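Local coordinates for protein CT_858 (Chlamydia trachomatis, PDB 3DOR), which is the secreted chlamydial protease CPAF, which probably acts as a serine-type endopeptidase, at residues N387-T390 / N391-R395; L415-F418 / G419-L423. One frame throughout, in Å; residues are numbered along the deposited sequence.

Contact 1. Residues N387-T390 / N391-R395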
# COMPACT_ATOMS: atom_id res chain seq x y z
N ASN B 387 -10.75 -26.23 6.24
CA ASN B 387 -11.25 -27.51 5.77
C ASN B 387 -10.53 -28.14 4.58
O ASN B 387 -11.17 -28.79 3.73
CB ASN B 387 -12.74 -27.40 5.46
CG ASN B 387 -13.56 -27.04 6.68
OD1 ASN B 387 -14.27 -26.05 6.70
ND2 ASN B 387 -13.45 -27.86 7.73
N VAL B 388 -9.22 -27.96 4.51
CA VAL B 388 -8.44 -28.54 3.42
C VAL B 388 -7.80 -29.82 3.93
O VAL B 388 -6.97 -29.78 4.84
CB VAL B 388 -7.35 -27.56 2.95
CG1 VAL B 388 -6.40 -28.25 1.98
CG2 VAL B 388 -7.99 -26.37 2.27
N ASP B 389 -8.19 -30.95 3.35
CA ASP B 389 -7.65 -32.25 3.75
C ASP B 389 -7.08 -33.02 2.55
O ASP B 389 -6.57 -34.12 2.72
CB ASP B 389 -8.73 -33.14 4.38
CG ASP B 389 -9.76 -32.36 5.17
OD1 ASP B 389 -9.37 -31.55 6.03
OD2 ASP B 389 -10.97 -32.56 4.92
N THR B 390 -7.18 -32.44 1.36
CA THR B 390 -6.68 -33.11 0.16
C THR B 390 -5.92 -32.17 -0.77
O THR B 390 -5.96 -30.94 -0.62
CB THR B 390 -7.83 -33.72 -0.65
OG1 THR B 390 -8.58 -32.66 -1.27
CG2 THR B 390 -8.78 -34.51 0.26
N ASN B 391 -5.23 -32.76 -1.75
CA ASN B 391 -4.48 -31.98 -2.71
C ASN B 391 -5.40 -31.07 -3.52
O ASN B 391 -5.13 -29.88 -3.66
CB ASN B 391 -3.70 -32.89 -3.67
CG ASN B 391 -2.56 -33.62 -2.99
OD1 ASN B 391 -1.86 -33.05 -2.15
ND2 ASN B 391 -2.37 -34.88 -3.35
N VAL B 392 -6.48 -31.63 -4.06
CA VAL B 392 -7.40 -30.83 -4.87
C VAL B 392 -7.92 -29.66 -4.04
O VAL B 392 -8.08 -28.55 -4.54
CB VAL B 392 -8.60 -31.67 -5.37
CG1 VAL B 392 -9.51 -30.81 -6.24
CG2 VAL B 392 -8.11 -32.87 -6.15
N GLU B 393 -8.18 -29.92 -2.76
CA GLU B 393 -8.67 -28.90 -1.85
C GLU B 393 -7.63 -27.79 -1.70
O GLU B 393 -7.95 -26.61 -1.72
CB GLU B 393 -8.95 -29.52 -0.48
CG GLU B 393 -10.39 -29.41 -0.04
CD GLU B 393 -10.92 -30.71 0.53
OE1 GLU B 393 -11.90 -31.24 -0.03
OE2 GLU B 393 -10.37 -31.21 1.54
N SER B 394 -6.37 -28.19 -1.57
CA SER B 394 -5.27 -27.24 -1.44
C SER B 394 -5.19 -26.36 -2.68
O SER B 394 -5.09 -25.13 -2.59
CB SER B 394 -3.96 -27.99 -1.24
OG SER B 394 -4.02 -28.82 -0.10
N ARG B 395 -5.22 -26.98 -3.85
CA ARG B 395 -5.14 -26.23 -5.10
C ARG B 395 -6.30 -25.26 -5.25
O ARG B 395 -6.13 -24.17 -5.81
CB ARG B 395 -5.09 -27.18 -6.29
CG ARG B 395 -3.71 -27.74 -6.58
CD ARG B 395 -3.75 -28.72 -7.73
NE ARG B 395 -3.62 -30.09 -7.24
CZ ARG B 395 -4.43 -31.09 -7.58
NH1 ARG B 395 -5.45 -30.87 -8.41
NH2 ARG B 395 -4.23 -32.30 -7.08
O HOH W 1 -11.31 -33.11 -2.76
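Thr390 and Glu393 form the N-terminal cap of helix 391-398, where the loop that follows helix 372-384 turns into the new helix. Thr390 is the N-cap residue, and its hydroxyl takes the place of the missing turn: Glu393 N donates to Thr390 OG1 over 3.1 Å. The chi1 of 72° makes this possible, because it lays OG1 between the backbone N and carbonyl carbon of Thr390, facing the first turn, while CG2 is left beside the backbone N. The same oxygen lies 3.3 Å from Glu393 CB and also pairs with a water, which makes a second, weak bond to Glu393 OE1.

Glu393 answers in the other direction. Its chain bends at chi2 and folds back over the loop, so that OE2 accepts from Asp389 N at 2.8 Å in a nearly straight bond (164°), through the lone pair turned away from OE1. The carboxylate of Asp389 stands almost perpendicular to that of Glu393, with OD2 3.7 Å from OE2; the nearby start of the helix and the backbone N-H may ease this crowding of like charges.

Thr390 O carries two bonds from Ser394, the backbone N and OG, each 2.9 Å long and arriving on opposite faces of the carbonyl plane. Val388 CG1 packs 3.2 Å from Ser394 OG, and both residues lean on Leu409 and Ala412 of helix 409-428. Asn391, at the first position of the helix, also ties it to helix 409-428: its OD1 accepts from Leu409 N. A threonine N-cap accepting from the amide three residues on, with a glutamate there folding back to the loop, resembles a capping box; the glutamate's bond here is to the N-H of the residue before the cap.

Contact 2. Residues L415-F418 / G419-L423; sequences LKSF and GRQVL. With SO4 (sulfate ion), chain P.
Arg420 reaches back one helical turn over Lys416 and Ser417, on the outer side of helix 409-428, and meets a sulfate ion on the way. Its CB lies 3.4 Å from sulfate O4, CG is close to Lys416 O, and CD comes within 3.3 Å of the same sulfate O4. With the chain extended from CG to NE (chi2 176°), the guanidinium is laid flat over the helix backbone, Lys416 O and Ser417 N beneath one face. At the tip the two nitrogens part: NH1 gives sulfate O2 a weak, bent bond at the edge of the group, and NH2 rests 3.7 Å from Lys416 CB. The lysine runs alongside, its NZ bound to Glu413.

Ser417 OG, 3.0 Å from sulfate O2, donates to it and in turn accepts from Gln421 NE2 at 2.9 Å, nearly in the amide plane. One residue further along, about 100° round the helix, the i to i+4 pair is apolar: Val422 CG2 sits over a face of the Phe418 ring, 3.9 Å from its centroid, a CH-pi contact. Beneath all this run the regular i to i+4 backbone bonds. The sulfate probably came from the crystallisation liquor, so its hold by the Ser417 hydroxyl and, weakly, by Arg420 suggests a surface patch that can take up an anion, without showing that it binds one in the cell.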
# COMPACT_ATOMS: atom_id res chain seq x y z
N LEU B 415 1.48 -24.21 5.77
CA LEU B 415 0.86 -22.92 6.04
C LEU B 415 0.08 -22.92 7.36
O LEU B 415 0.11 -21.94 8.10
CB LEU B 415 -0.04 -22.52 4.86
CG LEU B 415 0.71 -22.21 3.56
CD1 LEU B 415 -0.27 -22.11 2.40
CD2 LEU B 415 1.50 -20.93 3.72
N LYS B 416 -0.61 -24.02 7.65
CA LYS B 416 -1.35 -24.11 8.90
C LYS B 416 -0.38 -24.19 10.07
O LYS B 416 -0.61 -23.61 11.13
CB LYS B 416 -2.27 -25.33 8.89
CG LYS B 416 -3.55 -25.04 8.12
CD LYS B 416 -4.04 -26.22 7.32
CE LYS B 416 -4.62 -27.31 8.18
NZ LYS B 416 -5.37 -28.27 7.31
N SER B 417 0.72 -24.92 9.88
CA SER B 417 1.73 -25.04 10.92
C SER B 417 2.31 -23.65 11.20
O SER B 417 2.57 -23.28 12.35
CB SER B 417 2.83 -26.00 10.47
OG SER B 417 3.90 -26.01 11.39
N PHE B 418 2.50 -22.87 10.15
CA PHE B 418 3.03 -21.52 10.29
C PHE B 418 2.11 -20.69 11.20
O PHE B 418 2.57 -20.02 12.12
CB PHE B 418 3.13 -20.84 8.92
CG PHE B 418 3.50 -19.38 8.99
CD1 PHE B 418 4.83 -19.00 9.11
CD2 PHE B 418 2.52 -18.39 8.95
CE1 PHE B 418 5.19 -17.65 9.18
CE2 PHE B 418 2.86 -17.05 9.03
CZ PHE B 418 4.21 -16.68 9.15
N GLY B 419 0.82 -20.72 10.91
CA GLY B 419 -0.14 -19.97 11.71
C GLY B 419 -0.07 -20.35 13.17
O GLY B 419 -0.00 -19.48 14.04
N ARG B 420 -0.08 -21.65 13.46
CA ARG B 420 -0.01 -22.12 14.84
C ARG B 420 1.24 -21.67 15.56
O ARG B 420 1.17 -21.28 16.73
CB ARG B 420 -0.07 -23.64 14.90
CG ARG B 420 -1.33 -24.26 14.36
CD ARG B 420 -1.21 -25.77 14.40
NE ARG B 420 -2.07 -26.39 13.41
CZ ARG B 420 -1.64 -27.27 12.51
NH1 ARG B 420 -0.36 -27.63 12.50
NH2 ARG B 420 -2.49 -27.79 11.64
N GLN B 421 2.39 -21.74 14.89
CA GLN B 421 3.64 -21.35 15.55
C GLN B 421 3.67 -19.87 15.87
O GLN B 421 4.19 -19.47 16.91
CB GLN B 421 4.85 -21.73 14.69
CG GLN B 421 5.04 -23.23 14.49
CD GLN B 421 6.23 -23.54 13.60
OE1 GLN B 421 7.36 -23.13 13.90
NE2 GLN B 421 5.99 -24.26 12.51
N VAL B 422 3.13 -19.05 14.97
CA VAL B 422 3.09 -17.62 15.21
C VAL B 422 2.15 -17.34 16.39
O VAL B 422 2.50 -16.60 17.30
CB VAL B 422 2.60 -16.85 13.96
CG1 VAL B 422 2.42 -15.36 14.28
CG2 VAL B 422 3.63 -17.00 12.84
N LEU B 423 0.97 -17.94 16.36
CA LEU B 423 0.01 -17.75 17.45
C LEU B 423 0.59 -18.24 18.77
O LEU B 423 0.35 -17.64 19.82
CB LEU B 423 -1.29 -18.51 17.15
CG LEU B 423 -2.15 -18.01 15.99
CD1 LEU B 423 -3.29 -18.99 15.75
CD2 LEU B 423 -2.69 -16.61 16.32
S SO4 P . 2.90 -27.34 14.65
O1 SO4 P . 4.25 -26.68 14.58
O2 SO4 P . 2.54 -27.86 13.29
O3 SO4 P . 2.91 -28.53 15.58
O4 SO4 P . 1.92 -26.33 15.16

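Both contacts are local and partly buried, in series along the chain, with centres about 17 Å apart. Contact 1 starts a helix; contact 2 lies in the middle of helix 409-428, which joins them: Val388 and Ser394 press on its first turns, and Val388 O packs against Lys416 NZ. Helix 372-384 backs contact 2, through Trp381 on Leu415 and Leu382 on Lys416. Val388 and Ser394 are buried in contact 1, Leu415, Gly419 and Val422 in contact 2; Asn387, Asp389 and Val392 are exposed, as is Arg420 beside the sulfate. At the helix start, side chains bond backbone groups of the first turn and of the loop before it; in mid-helix they turn to one another and a bound anion.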